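Local coordinates for aminoglycoside N(3)-acetyltransferase III (Serratia marcescens, PDB 7LAO), which transfers an acetyl group from acetyl-CoA to the 3-amino group of 2-deoxystreptamine aminoglycosides and so confers resistance to antibiotics such as gentamicin, at residues A[55-63]-A[99-107]; A[127-135]-A[147-155]. All coordinates share one frame; numbering follows the deposited sequence.

Contact 1 (A[55-63]-A[99-107])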
loop_
_atom_site.group_PDB
_atom_site.type_symbol
_atom_site.label_atom_id
_atom_site.label_comp_id
_atom_site.label_asym_id
_atom_site.label_seq_id
_atom_site.Cartn_x
_atom_site.Cartn_y
_atom_site.Cartn_z
ATOM N N GLY A 55 -8.025 -16.785 -2.659
ATOM C CA GLY A 55 -7.859 -15.364 -2.441
ATOM C C GLY A 55 -6.408 -14.943 -2.480
ATOM O O GLY A 55 -5.468 -15.751 -2.350
ATOM N N THR A 56 -6.222 -13.646 -2.620
ATOM C CA THR A 56 -4.891 -13.067 -2.618
ATOM C C THR A 56 -4.833 -11.941 -1.591
ATOM O O THR A 56 -5.751 -11.139 -1.473
ATOM C CB THR A 56 -4.520 -12.554 -4.013
ATOM O OG1 THR A 56 -4.389 -13.670 -4.907
ATOM C CG2 THR A 56 -3.177 -11.846 -3.990
ATOM N N LEU A 57 -3.780 -11.912 -0.789
ATOM C CA LEU A 57 -3.587 -10.808 0.131
ATOM C C LEU A 57 -2.463 -9.956 -0.393
ATOM O O LEU A 57 -1.498 -10.470 -0.965
ATOM C CB LEU A 57 -3.194 -11.307 1.550
ATOM C CG LEU A 57 -4.048 -12.430 2.129
ATOM C CD1 LEU A 57 -3.439 -13.011 3.439
ATOM C CD2 LEU A 57 -5.485 -11.850 2.316
ATOM N N MET A 58 -2.525 -8.676 -0.082
ATOM C CA MET A 58 -1.535 -7.752 -0.594
ATOM C C MET A 58 -1.218 -6.690 0.434
ATOM O O MET A 58 -2.076 -6.288 1.242
ATOM C CB MET A 58 -2.051 -7.095 -1.866
ATOM C CG MET A 58 -1.066 -6.184 -2.568
ATOM S SD MET A 58 -1.795 -5.636 -4.181
ATOM C CE MET A 58 -0.626 -4.366 -4.674
ATOM N N GLY A 59 0.003 -6.193 0.382
ATOM C CA GLY A 59 0.406 -5.202 1.364
ATOM C C GLY A 59 1.436 -4.277 0.769
ATOM O O GLY A 59 2.171 -4.645 -0.161
ATOM N N TYR A 60 1.532 -3.081 1.346
ATOM C CA TYR A 60 2.470 -2.058 0.885
ATOM C C TYR A 60 3.711 -2.127 1.758
ATOM O O TYR A 60 3.750 -1.574 2.858
ATOM C CB TYR A 60 1.797 -0.697 0.933
ATOM C CG TYR A 60 2.509 0.484 0.359
ATOM C CD1 TYR A 60 3.626 0.356 -0.483
ATOM C CD2 TYR A 60 2.066 1.758 0.674
ATOM C CE1 TYR A 60 4.266 1.489 -0.994
ATOM C CE2 TYR A 60 2.688 2.888 0.182
ATOM C CZ TYR A 60 3.775 2.760 -0.662
ATOM O OH TYR A 60 4.384 3.895 -1.137
ATOM N N ALA A 61 4.747 -2.822 1.263
ATOM C CA ALA A 61 5.887 -3.156 2.120
ATOM C C ALA A 61 6.953 -2.065 2.114
ATOM O O ALA A 61 7.515 -1.726 3.160
ATOM C CB ALA A 61 6.513 -4.486 1.684
ATOM N N SER A 62 7.287 -1.551 0.938
ATOM C CA SER A 62 8.307 -0.497 0.816
ATOM C C SER A 62 9.611 -1.053 1.407
ATOM O O SER A 62 9.876 -2.265 1.309
ATOM C CB SER A 62 7.812 0.802 1.439
ATOM O OG SER A 62 8.856 1.778 1.469
ATOM N N TRP A 63 10.427 -0.230 2.056
ATOM C CA TRP A 63 11.759 -0.669 2.461
ATOM C C TRP A 63 12.221 0.181 3.637
ATOM O O TRP A 63 12.121 1.410 3.581
ATOM C CB TRP A 63 12.714 -0.532 1.261
ATOM C CG TRP A 63 14.143 -1.051 1.436
ATOM C CD1 TRP A 63 14.595 -1.944 2.357
ATOM C CD2 TRP A 63 15.278 -0.666 0.653
ATOM N NE1 TRP A 63 15.957 -2.162 2.189
ATOM C CE2 TRP A 63 16.397 -1.385 1.146
ATOM C CE3 TRP A 63 15.459 0.209 -0.427
ATOM C CZ2 TRP A 63 17.669 -1.245 0.607
ATOM C CZ3 TRP A 63 16.723 0.340 -0.970
ATOM C CH2 TRP A 63 17.816 -0.384 -0.450
ATOM N N PHE A 99 4.362 1.496 7.584
ATOM C CA PHE A 99 3.227 0.871 6.921
ATOM C C PHE A 99 2.730 -0.374 7.652
ATOM O O PHE A 99 1.776 -1.014 7.175
ATOM C CB PHE A 99 3.578 0.522 5.459
ATOM C CG PHE A 99 3.921 1.723 4.619
ATOM C CD1 PHE A 99 3.484 2.995 4.995
ATOM C CD2 PHE A 99 4.671 1.587 3.457
ATOM C CE1 PHE A 99 3.780 4.117 4.228
ATOM C CE2 PHE A 99 4.989 2.695 2.672
ATOM C CZ PHE A 99 4.553 3.963 3.050
ATOM N N GLY A 100 3.319 -0.713 8.792
ATOM C CA GLY A 100 2.814 -1.741 9.694
ATOM C C GLY A 100 3.648 -3.011 9.779
ATOM O O GLY A 100 4.220 -3.484 8.788
ATOM N N LEU A 101 3.672 -3.606 10.975
ATOM C CA LEU A 101 4.427 -4.829 11.193
ATOM C C LEU A 101 3.870 -6.003 10.397
ATOM O O LEU A 101 4.578 -6.992 10.184
ATOM C CB LEU A 101 4.431 -5.150 12.687
ATOM C CG LEU A 101 5.136 -6.422 13.162
ATOM C CD1 LEU A 101 6.558 -6.465 12.594
ATOM C CD2 LEU A 101 5.122 -6.560 14.709
ATOM N N LEU A 102 2.611 -5.923 9.977
ATOM C CA LEU A 102 1.996 -7.016 9.240
ATOM C C LEU A 102 2.719 -7.315 7.929
ATOM O O LEU A 102 2.748 -8.477 7.498
ATOM C CB LEU A 102 0.536 -6.686 8.940
ATOM C CG LEU A 102 -0.302 -7.861 8.433
ATOM C CD1 LEU A 102 -0.388 -8.858 9.571
ATOM C CD2 LEU A 102 -1.707 -7.352 8.076
ATOM N N ASN A 103 3.271 -6.303 7.256
ATOM C CA ASN A 103 3.894 -6.615 5.949
ATOM C C ASN A 103 5.105 -7.544 6.100
ATOM O O ASN A 103 5.405 -8.355 5.200
ATOM C CB ASN A 103 4.269 -5.321 5.229
ATOM C CG ASN A 103 3.033 -4.560 4.760
ATOM O OD1 ASN A 103 2.081 -5.173 4.268
ATOM N ND2 ASN A 103 3.010 -3.231 4.977
ATOM N N ARG A 104 5.789 -7.481 7.238
ATOM C CA ARG A 104 6.858 -8.435 7.488
ATOM C C ARG A 104 6.311 -9.858 7.522
ATOM O O ARG A 104 6.956 -10.780 7.043
ATOM C CB ARG A 104 7.578 -8.077 8.783
ATOM C CG ARG A 104 8.503 -9.158 9.324
ATOM C CD ARG A 104 9.187 -8.720 10.622
ATOM N NE ARG A 104 9.870 -9.851 11.214
ATOM C CZ ARG A 104 10.808 -9.751 12.139
ATOM N NH1 ARG A 104 11.181 -8.553 12.556
ATOM N NH2 ARG A 104 11.393 -10.844 12.625
ATOM N N PHE A 105 5.095 -10.051 8.041
ATOM C CA PHE A 105 4.549 -11.402 8.147
ATOM C C PHE A 105 3.815 -11.871 6.900
ATOM O O PHE A 105 3.710 -13.085 6.669
ATOM C CB PHE A 105 3.641 -11.480 9.372
ATOM C CG PHE A 105 4.423 -11.428 10.660
ATOM C CD1 PHE A 105 4.690 -10.210 11.277
ATOM C CD2 PHE A 105 4.973 -12.583 11.195
ATOM C CE1 PHE A 105 5.458 -10.158 12.437
ATOM C CE2 PHE A 105 5.735 -12.536 12.363
ATOM C CZ PHE A 105 5.982 -11.329 12.968
ATOM N N LEU A 106 3.281 -10.942 6.104
ATOM C CA LEU A 106 2.835 -11.302 4.771
ATOM C C LEU A 106 4.019 -11.827 3.956
ATOM O O LEU A 106 3.906 -12.844 3.279
ATOM C CB LEU A 106 2.190 -10.103 4.089
ATOM C CG LEU A 106 0.836 -9.623 4.669
ATOM C CD1 LEU A 106 0.416 -8.300 4.010
ATOM C CD2 LEU A 106 -0.231 -10.689 4.487
ATOM N N LEU A 107 5.176 -11.172 4.060
ATOM C CA LEU A 107 6.374 -11.644 3.388
ATOM C C LEU A 107 6.756 -13.056 3.831
ATOM O O LEU A 107 7.233 -13.855 3.016
ATOM C CB LEU A 107 7.534 -10.675 3.624
ATOM C CG LEU A 107 7.418 -9.474 2.665
ATOM C CD1 LEU A 107 8.278 -8.325 3.120
ATOM C CD2 LEU A 107 7.798 -9.854 1.169
HETATM O O HOH W 1 0.094 -2.116 3.581
#
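The rings of Y60 and F99 form an offset stack. Their centroids lie 4.3 Å apart and their planes are turned by 21°. The overlap is partial: F99 CE2 sits over one face of the Y60 ring, toward its rim, 3.4 Å from Y60 CE2. Y60 reaches this place with CG anti to its backbone N (chi1 -173°). F99 turns the other way, with CG anti to its carbonyl carbon (chi1 -62°), and this places the ring with its CD2 3.3 Å from Y60 O. S62 CB comes obliquely to the same ring, 3.6 Å from F99 CE2. The hydroxyl of S62 is bonded to D119 O instead.

N103 lies alongside the backbone at G59 and Y60. Its ND2 is 2.8 Å from Y60 O, but the angle is too poor for a hydrogen bond. A water accepts from Y60 N at 2.8 Å and more weakly from N103 ND2, so it bridges backbone and amide. G59 has no side chain, and N103 OD1 and L106 CD1 both pack against its CA, with N103 OD1 3.4 Å from G59 CA. Further back along the strand, L57 and L106 cross at about a right angle and meet through methyls, CD1 of L57 and CD2 of L106.

The OH of Y60 also makes a weak hydrogen bond to a bound buffer molecule, EPE. The contact is buried helix-on-sheet packing: helix 102-108 lies against strand 56-60 of the central mixed sheet in this Antibiotic_NAT fold.

Contact 2 (A[127-135]-A[147-155])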
loop_
_atom_site.group_PDB
_atom_site.type_symbol
_atom_site.label_atom_id
_atom_site.label_comp_id
_atom_site.label_asym_id
_atom_site.label_seq_id
_atom_site.Cartn_x
_atom_site.Cartn_y
_atom_site.Cartn_z
ATOM N N PRO A 127 -3.030 -16.659 -5.608
ATOM C CA PRO A 127 -2.952 -16.861 -7.084
ATOM C C PRO A 127 -2.469 -15.645 -7.842
ATOM O O PRO A 127 -1.886 -15.815 -8.928
ATOM C CB PRO A 127 -4.400 -17.211 -7.479
ATOM C CG PRO A 127 -5.077 -17.684 -6.160
ATOM C CD PRO A 127 -4.370 -16.932 -5.056
ATOM N N LEU A 128 -2.772 -14.432 -7.391
ATOM C CA LEU A 128 -2.435 -13.247 -8.176
ATOM C C LEU A 128 -1.077 -12.693 -7.787
ATOM O O LEU A 128 -0.721 -11.604 -8.207
ATOM C CB LEU A 128 -3.538 -12.182 -8.077
ATOM C CG LEU A 128 -4.783 -12.531 -8.855
ATOM C CD1 LEU A 128 -5.961 -11.571 -8.485
ATOM C CD2 LEU A 128 -4.483 -12.438 -10.402
ATOM N N ALA A 129 -0.240 -13.471 -7.081
ATOM C CA ALA A 129 0.937 -12.843 -6.462
ATOM C C ALA A 129 1.917 -12.287 -7.507
ATOM O O ALA A 129 2.424 -11.173 -7.341
ATOM C CB ALA A 129 1.660 -13.836 -5.542
ATOM N N ALA A 130 2.326 -13.110 -8.493
ATOM C CA ALA A 130 3.253 -12.630 -9.532
ATOM C C ALA A 130 2.573 -11.583 -10.427
ATOM O O ALA A 130 3.176 -10.564 -10.790
ATOM C CB ALA A 130 3.748 -13.784 -10.398
ATOM N N THR A 131 1.324 -11.841 -10.801
ATOM C CA THR A 131 0.538 -10.837 -11.549
ATOM C C THR A 131 0.612 -9.456 -10.876
ATOM O O THR A 131 0.869 -8.440 -11.535
ATOM C CB THR A 131 -0.930 -11.306 -11.662
ATOM O OG1 THR A 131 -0.997 -12.527 -12.382
ATOM C CG2 THR A 131 -1.874 -10.216 -12.390
ATOM N N LEU A 132 0.443 -9.407 -9.551
ATOM C CA LEU A 132 0.437 -8.113 -8.884
ATOM C C LEU A 132 1.837 -7.516 -8.783
ATOM O O LEU A 132 2.004 -6.301 -9.039
ATOM C CB LEU A 132 -0.211 -8.221 -7.500
ATOM C CG LEU A 132 -1.699 -8.512 -7.649
ATOM C CD1 LEU A 132 -2.381 -8.960 -6.285
ATOM C CD2 LEU A 132 -2.391 -7.283 -8.213
ATOM N N THR A 133 2.860 -8.348 -8.476
ATOM C CA THR A 133 4.173 -7.823 -8.117
ATOM C C THR A 133 5.114 -7.583 -9.299
ATOM O O THR A 133 6.196 -7.011 -9.091
ATOM C CB THR A 133 4.856 -8.758 -7.102
ATOM O OG1 THR A 133 4.940 -10.077 -7.639
ATOM C CG2 THR A 133 4.012 -8.817 -5.793
ATOM N N GLU A 134 4.753 -8.012 -10.519
ATOM C CA GLU A 134 5.579 -7.773 -11.707
ATOM C C GLU A 134 4.686 -7.277 -12.843
ATOM O O GLU A 134 3.634 -7.887 -13.102
ATOM C CB GLU A 134 6.282 -9.079 -12.142
ATOM C CG GLU A 134 7.324 -9.614 -11.169
ATOM C CD GLU A 134 7.936 -10.931 -11.659
ATOM O OE1 GLU A 134 7.668 -12.004 -11.046
ATOM O OE2 GLU A 134 8.642 -10.885 -12.706
ATOM N N PRO A 135 5.098 -6.237 -13.600
ATOM C CA PRO A 135 6.323 -5.460 -13.412
ATOM C C PRO A 135 6.181 -4.359 -12.372
ATOM O O PRO A 135 5.056 -4.040 -11.949
ATOM C CB PRO A 135 6.581 -4.891 -14.827
ATOM C CG PRO A 135 5.179 -4.673 -15.337
ATOM C CD PRO A 135 4.316 -5.766 -14.754
ATOM N N PRO A 147 1.690 -2.148 -9.565
ATOM C CA PRO A 147 0.792 -3.129 -8.922
ATOM C C PRO A 147 -0.587 -2.578 -8.503
ATOM O O PRO A 147 -1.550 -3.368 -8.468
ATOM C CB PRO A 147 1.599 -3.579 -7.701
ATOM C CG PRO A 147 3.034 -3.474 -8.153
ATOM C CD PRO A 147 3.060 -2.222 -9.029
ATOM N N LEU A 148 -0.712 -1.274 -8.189
ATOM C CA LEU A 148 -2.022 -0.710 -7.809
ATOM C C LEU A 148 -2.996 -0.763 -8.980
ATOM O O LEU A 148 -4.198 -1.051 -8.801
ATOM C CB LEU A 148 -1.883 0.745 -7.348
ATOM C CG LEU A 148 -1.206 0.967 -6.012
ATOM C CD1 LEU A 148 -1.405 2.442 -5.662
ATOM C CD2 LEU A 148 -1.796 0.034 -4.916
ATOM N N GLU A 149 -2.490 -0.506 -10.191
ATOM C CA GLU A 149 -3.377 -0.545 -11.352
ATOM C C GLU A 149 -3.949 -1.941 -11.529
ATOM O O GLU A 149 -5.136 -2.101 -11.834
ATOM C CB GLU A 149 -2.646 -0.091 -12.644
ATOM C CG GLU A 149 -3.457 -0.443 -13.928
ATOM C CD GLU A 149 -2.771 -0.043 -15.251
ATOM O OE1 GLU A 149 -3.499 0.239 -16.224
ATOM O OE2 GLU A 149 -1.528 -0.063 -15.333
ATOM N N ARG A 150 -3.130 -2.977 -11.303
ATOM C CA ARG A 150 -3.642 -4.327 -11.490
ATOM C C ARG A 150 -4.500 -4.758 -10.318
ATOM O O ARG A 150 -5.427 -5.556 -10.496
ATOM C CB ARG A 150 -2.466 -5.296 -11.752
ATOM C CG ARG A 150 -1.730 -4.865 -13.090
ATOM C CD ARG A 150 -0.578 -5.790 -13.500
ATOM N NE ARG A 150 0.505 -5.759 -12.500
ATOM C CZ ARG A 150 1.499 -4.868 -12.464
ATOM N NH1 ARG A 150 1.605 -3.898 -13.349
ATOM N NH2 ARG A 150 2.412 -4.962 -11.547
ATOM N N PHE A 151 -4.185 -4.282 -9.123
ATOM C CA PHE A 151 -5.028 -4.535 -7.947
ATOM C C PHE A 151 -6.443 -4.006 -8.193
ATOM O O PHE A 151 -7.432 -4.723 -7.966
ATOM C CB PHE A 151 -4.391 -3.881 -6.726
ATOM C CG PHE A 151 -5.314 -3.791 -5.499
ATOM C CD1 PHE A 151 -5.589 -4.918 -4.696
ATOM C CD2 PHE A 151 -5.841 -2.578 -5.142
ATOM C CE1 PHE A 151 -6.438 -4.781 -3.543
ATOM C CE2 PHE A 151 -6.673 -2.426 -3.991
ATOM C CZ PHE A 151 -6.979 -3.514 -3.222
ATOM N N VAL A 152 -6.549 -2.791 -8.753
ATOM C CA VAL A 152 -7.871 -2.223 -9.111
ATOM C C VAL A 152 -8.518 -3.031 -10.226
ATOM O O VAL A 152 -9.690 -3.402 -10.124
ATOM C CB VAL A 152 -7.739 -0.748 -9.523
ATOM C CG1 VAL A 152 -9.085 -0.175 -10.022
ATOM C CG2 VAL A 152 -7.178 0.026 -8.357
ATOM N N GLY A 153 -7.743 -3.348 -11.306
ATOM C CA GLY A 153 -8.319 -4.101 -12.420
ATOM C C GLY A 153 -8.815 -5.492 -12.055
ATOM O O GLY A 153 -9.723 -6.026 -12.697
ATOM N N HIS A 154 -8.244 -6.107 -11.020
ATOM C CA HIS A 154 -8.679 -7.421 -10.580
ATOM C C HIS A 154 -9.748 -7.345 -9.477
ATOM O O HIS A 154 -10.049 -8.354 -8.846
ATOM C CB HIS A 154 -7.457 -8.253 -10.102
ATOM C CG HIS A 154 -6.658 -8.786 -11.254
ATOM N ND1 HIS A 154 -7.009 -9.937 -11.909
ATOM C CD2 HIS A 154 -5.581 -8.286 -11.907
ATOM C CE1 HIS A 154 -6.170 -10.141 -12.917
ATOM N NE2 HIS A 154 -5.307 -9.139 -12.956
ATOM N N GLY A 155 -10.333 -6.189 -9.265
ATOM C CA GLY A 155 -11.443 -6.101 -8.336
ATOM C C GLY A 155 -11.021 -6.165 -6.872
ATOM O O GLY A 155 -11.708 -6.797 -6.067
#
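Two short helices, 129-133 and 147-153, pack here with their directions at 131°, and R150 pins the end of the first. Its guanidinium takes three backbone carbonyls. R150 NE donates to T131 O at 2.9 Å. R150 NH2 serves two acceptors, L132 O at 2.9 Å and P135 O at 2.8 Å. P135 O is met in its carbonyl plane, on a lone pair, whereas L132 O is approached from above its plane. The side chain bends at chi3 (-64°) to bring the group round. P135 CD lies over one face of the guanidinium, 3.6 Å from R150 NH1. That nitrogen bonds to G145 O, so the arginine also holds the loop before its own helix.

This is C-terminal capping of a helix by an arginine from its neighbour. The helix 147-153 has its own ending, a Schellman motif with G155 at C-prime. H154, the residue before G155, offers one ring face to L128: CD2 of L128 lies over it, 4.0 Å from the centroid of the H154 ring, a CH-pi contact. T131 CG2 approaches obliquely, 3.6 Å from H154 NE2. Between the histidine and arginine contacts, L132 CD2 packs 4.2 Å from F151 CB.

How the contacts relate
From the N terminus the chain passes strand 23-28 and helix 40-51 before it reaches strand 56-60. Contact 1 then closes a loop of 35 residues without helix or strand and brings helix 102-108 back onto that strand. The chain continues through strands 113-114 and 122-125, the latter beside 56-60 in the sheet. Contact 2 follows and closes a shorter loop of 11 residues. The two loops are in series and neither nest nor cross. Their centres are 14 Å apart, but they touch at the start of strand 56-60, where T56 OG1 probably hydrogen-bonds L128 N (3.1 Å) and T56 CG2 packs on L132 CD1. Segment 55-63 thus joins helix 102-108 to the helix pair 129-133 and 147-153.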